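Local coordinates for protein monoglyceride lipase (Saccharomyces cerevisiae, PDB 4ZWN) that hydrolyses monoacylglycerols, and also fatty acid ethyl esters, to free fatty acids, preferring monounsaturated monoglycerides, at residues 76-87 with 306-317. The protein carries 2 engineered substitutions. Numbering follows the deposited sequence.
Sequences IQFRLMDHLSLN and SLETDKVFNTVF
Helix 78-86, from which R79 and H83 touch F313, crosses the helix that begins at D310 at -49°, the axes of the two short segments 11.8 Å apart at closest. In this alpha/beta hydrolase the contact joins a helix from early in the chain to the C-terminal helix and to the loop that follows H302, the probable charge-relay histidine. R79 runs extended from CG to NE, with CG anti to the backbone N (chi1 -162°), and slides past F313 in the opposite direction to that side chain. Its CG lies over the ring in a CH-pi contact, and its guanidinium is stacked flat on the same face, the planes 12° apart. NH1 donates almost straight to E308 O, though the modelled separation is unusually short and its exact value doubtful, and more weakly to S306 O, while NH2 forms a salt bridge with D310 OD1 at 2.8 Å. Replacing R79 with a leucine would probably leave the D310 carboxylate without its charged mate and the carbonyls of S306 and E308 without these donors. E308 itself turns its carboxylate elsewhere, OE1 bonding to S212. Farther along, H83, F313 and F317 form an aromatic cluster. The edge of F313 meets the H83 face, CE2 over its centre, in a T-shaped pair with centroids 4.6 Å apart; H83 in turn directs an edge at the face of F317. The imidazole is tethered within its own helix by ND1 donating to R79 O. L84 CD2 packs at the rim of F317, 3.6 Å from CE1, and H83 CB sits over that ring, 3.4 Å from CZ.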
# COMPACT_ATOMS: atom_id res chain seq x y z
N ILE A 76 -1.07 5.98 -9.48
CA ILE A 76 -0.77 4.55 -9.49
C ILE A 76 -1.98 3.75 -9.00
O ILE A 76 -2.24 2.64 -9.47
CB ILE A 76 0.46 4.22 -8.63
CG1 ILE A 76 1.66 5.05 -9.08
CG2 ILE A 76 0.80 2.73 -8.70
CD1 ILE A 76 2.08 4.81 -10.52
N GLN A 77 -2.74 4.32 -8.07
CA GLN A 77 -3.90 3.63 -7.53
C GLN A 77 -5.20 3.97 -8.26
O GLN A 77 -6.28 3.59 -7.82
CB GLN A 77 -4.05 3.93 -6.04
CG GLN A 77 -3.49 2.84 -5.14
CD GLN A 77 -2.03 2.55 -5.42
OE1 GLN A 77 -1.69 1.55 -6.06
NE2 GLN A 77 -1.15 3.42 -4.94
N PHE A 78 -5.09 4.68 -9.39
CA PHE A 78 -6.26 5.02 -10.20
C PHE A 78 -7.01 3.77 -10.64
O PHE A 78 -8.23 3.70 -10.52
CB PHE A 78 -5.86 5.83 -11.43
CG PHE A 78 -5.68 7.30 -11.17
CD1 PHE A 78 -5.76 7.81 -9.89
CD2 PHE A 78 -5.44 8.17 -12.22
CE1 PHE A 78 -5.59 9.16 -9.65
CE2 PHE A 78 -5.28 9.53 -11.99
CZ PHE A 78 -5.35 10.02 -10.70
N ARG A 79 -6.27 2.80 -11.16
CA ARG A 79 -6.84 1.56 -11.66
C ARG A 79 -7.67 0.86 -10.59
O ARG A 79 -8.76 0.36 -10.86
CB ARG A 79 -5.72 0.64 -12.17
CG ARG A 79 -6.14 -0.48 -13.10
CD ARG A 79 -4.90 -1.28 -13.51
NE ARG A 79 -5.19 -2.34 -14.47
CZ ARG A 79 -4.27 -3.18 -14.95
NH1 ARG A 79 -3.01 -3.08 -14.55
NH2 ARG A 79 -4.61 -4.13 -15.81
N LEU A 80 -7.15 0.84 -9.37
CA LEU A 80 -7.84 0.18 -8.26
C LEU A 80 -9.08 0.96 -7.81
O LEU A 80 -10.16 0.39 -7.65
CB LEU A 80 -6.89 0.00 -7.08
CG LEU A 80 -7.50 -0.60 -5.82
CD1 LEU A 80 -8.09 -1.98 -6.11
CD2 LEU A 80 -6.46 -0.68 -4.71
N MET A 81 -8.91 2.26 -7.62
CA MET A 81 -10.00 3.12 -7.17
C MET A 81 -11.14 3.19 -8.19
O MET A 81 -12.31 3.29 -7.82
CB MET A 81 -9.48 4.53 -6.88
CG MET A 81 -8.50 4.58 -5.72
SD MET A 81 -7.99 6.24 -5.22
CE MET A 81 -6.94 6.70 -6.60
N ASP A 82 -10.79 3.13 -9.47
CA ASP A 82 -11.79 3.15 -10.53
C ASP A 82 -12.68 1.91 -10.47
O ASP A 82 -13.91 2.02 -10.53
CB ASP A 82 -11.11 3.25 -11.90
CG ASP A 82 -12.09 3.61 -13.01
OD1 ASP A 82 -13.00 4.43 -12.76
OD2 ASP A 82 -11.95 3.08 -14.14
N HIS A 83 -12.07 0.74 -10.33
CA HIS A 83 -12.82 -0.51 -10.25
C HIS A 83 -13.62 -0.60 -8.95
O HIS A 83 -14.73 -1.12 -8.94
CB HIS A 83 -11.88 -1.72 -10.36
CG HIS A 83 -11.44 -2.01 -11.76
ND1 HIS A 83 -10.56 -1.20 -12.45
CD2 HIS A 83 -11.75 -3.03 -12.60
CE1 HIS A 83 -10.35 -1.71 -13.65
NE2 HIS A 83 -11.06 -2.82 -13.77
N LEU A 84 -13.05 -0.10 -7.86
CA LEU A 84 -13.77 -0.08 -6.58
C LEU A 84 -15.00 0.82 -6.67
O LEU A 84 -16.06 0.50 -6.13
CB LEU A 84 -12.86 0.38 -5.45
CG LEU A 84 -11.83 -0.62 -4.93
CD1 LEU A 84 -10.91 0.03 -3.92
CD2 LEU A 84 -12.52 -1.83 -4.32
N SER A 85 -14.85 1.95 -7.36
CA SER A 85 -15.94 2.90 -7.53
C SER A 85 -17.10 2.28 -8.30
O SER A 85 -18.27 2.51 -7.98
CB SER A 85 -15.44 4.16 -8.25
OG SER A 85 -16.49 5.10 -8.42
N LEU A 86 -16.76 1.47 -9.30
CA LEU A 86 -17.76 0.78 -10.11
C LEU A 86 -18.50 -0.31 -9.34
O LEU A 86 -19.61 -0.70 -9.71
CB LEU A 86 -17.11 0.18 -11.36
CG LEU A 86 -16.64 1.16 -12.43
CD1 LEU A 86 -15.83 0.43 -13.49
CD2 LEU A 86 -17.82 1.87 -13.06
N ASN A 87 -17.88 -0.81 -8.28
CA ASN A 87 -18.44 -1.93 -7.54
C ASN A 87 -18.91 -1.57 -6.13
O ASN A 87 -18.99 -2.42 -5.25
CB ASN A 87 -17.42 -3.07 -7.46
CG ASN A 87 -17.16 -3.70 -8.81
OD1 ASN A 87 -17.83 -4.65 -9.20
ND2 ASN A 87 -16.19 -3.16 -9.53
N SER A 306 -1.99 -2.58 -9.65
CA SER A 306 -1.81 -1.29 -10.31
C SER A 306 -1.18 -1.38 -11.69
O SER A 306 -1.68 -0.76 -12.64
CB SER A 306 -0.97 -0.37 -9.42
OG SER A 306 0.31 -0.92 -9.19
N LEU A 307 -0.09 -2.13 -11.82
CA LEU A 307 0.71 -2.07 -13.03
C LEU A 307 0.81 -3.39 -13.80
O LEU A 307 1.50 -3.47 -14.81
CB LEU A 307 2.12 -1.57 -12.68
CG LEU A 307 2.14 -0.19 -12.01
CD1 LEU A 307 3.54 0.19 -11.55
CD2 LEU A 307 1.57 0.87 -12.95
N GLU A 308 0.10 -4.42 -13.33
CA GLU A 308 0.16 -5.71 -14.00
C GLU A 308 -0.82 -5.81 -15.17
O GLU A 308 -1.54 -4.86 -15.48
CB GLU A 308 -0.12 -6.84 -13.00
CG GLU A 308 1.13 -7.46 -12.40
CD GLU A 308 1.95 -8.25 -13.42
OE1 GLU A 308 1.44 -8.50 -14.53
OE2 GLU A 308 3.09 -8.63 -13.09
N THR A 309 -0.83 -6.97 -15.83
CA THR A 309 -1.68 -7.20 -16.98
C THR A 309 -3.15 -7.20 -16.59
O THR A 309 -3.49 -7.39 -15.42
CB THR A 309 -1.35 -8.54 -17.68
OG1 THR A 309 -1.68 -9.63 -16.81
CG2 THR A 309 0.12 -8.61 -18.05
N ASP A 310 -4.01 -7.00 -17.58
CA ASP A 310 -5.46 -7.04 -17.37
C ASP A 310 -5.89 -8.38 -16.80
O ASP A 310 -6.77 -8.44 -15.94
CB ASP A 310 -6.21 -6.76 -18.67
CG ASP A 310 -6.18 -5.30 -19.06
OD1 ASP A 310 -5.44 -4.52 -18.41
OD2 ASP A 310 -6.89 -4.92 -20.02
N LYS A 311 -5.26 -9.45 -17.27
CA LYS A 311 -5.58 -10.79 -16.80
C LYS A 311 -5.28 -10.91 -15.31
O LYS A 311 -6.12 -11.37 -14.53
CB LYS A 311 -4.80 -11.84 -17.58
CG LYS A 311 -5.09 -13.26 -17.15
CD LYS A 311 -4.13 -14.24 -17.82
CE LYS A 311 -4.40 -15.67 -17.37
NZ LYS A 311 -3.46 -16.63 -18.02
N VAL A 312 -4.09 -10.48 -14.91
CA VAL A 312 -3.68 -10.52 -13.52
C VAL A 312 -4.55 -9.62 -12.64
O VAL A 312 -5.04 -10.05 -11.60
CB VAL A 312 -2.21 -10.12 -13.35
CG1 VAL A 312 -1.87 -9.91 -11.88
CG2 VAL A 312 -1.30 -11.17 -13.97
N PHE A 313 -4.74 -8.38 -13.08
CA PHE A 313 -5.49 -7.41 -12.28
C PHE A 313 -6.92 -7.85 -12.04
O PHE A 313 -7.43 -7.73 -10.92
CB PHE A 313 -5.50 -6.03 -12.96
CG PHE A 313 -6.31 -5.01 -12.22
CD1 PHE A 313 -5.77 -4.32 -11.15
CD2 PHE A 313 -7.62 -4.74 -12.60
CE1 PHE A 313 -6.52 -3.38 -10.46
CE2 PHE A 313 -8.37 -3.81 -11.91
CZ PHE A 313 -7.82 -3.12 -10.84
N ASN A 314 -7.57 -8.37 -13.08
CA ASN A 314 -8.95 -8.83 -12.96
C ASN A 314 -9.09 -9.94 -11.93
O ASN A 314 -9.98 -9.90 -11.08
CB ASN A 314 -9.48 -9.29 -14.32
CG ASN A 314 -9.68 -8.14 -15.29
OD1 ASN A 314 -9.91 -7.00 -14.88
ND2 ASN A 314 -9.58 -8.44 -16.58
N THR A 315 -8.20 -10.93 -12.01
CA THR A 315 -8.19 -12.04 -11.06
C THR A 315 -7.94 -11.54 -9.64
O THR A 315 -8.61 -11.95 -8.69
CB THR A 315 -7.11 -13.08 -11.43
OG1 THR A 315 -7.30 -13.51 -12.78
CG2 THR A 315 -7.19 -14.28 -10.50
N VAL A 316 -6.97 -10.64 -9.51
CA VAL A 316 -6.58 -10.11 -8.22
C VAL A 316 -7.66 -9.22 -7.62
O VAL A 316 -8.02 -9.36 -6.45
CB VAL A 316 -5.25 -9.34 -8.32
CG1 VAL A 316 -5.00 -8.53 -7.08
CG2 VAL A 316 -4.09 -10.30 -8.56
N PHE A 317 -8.21 -8.31 -8.42
CA PHE A 317 -9.24 -7.39 -7.94
C PHE A 317 -10.55 -8.10 -7.60
O PHE A 317 -11.22 -7.73 -6.63
CB PHE A 317 -9.52 -6.28 -8.95
CG PHE A 317 -10.71 -5.44 -8.60
CD1 PHE A 317 -10.63 -4.49 -7.60
CD2 PHE A 317 -11.92 -5.62 -9.25
CE1 PHE A 317 -11.73 -3.71 -7.27
CE2 PHE A 317 -13.02 -4.85 -8.92
CZ PHE A 317 -12.93 -3.90 -7.93
O HOH W 1 0.31 -0.76 -6.41
O HOH W 2 -7.56 -2.97 -16.27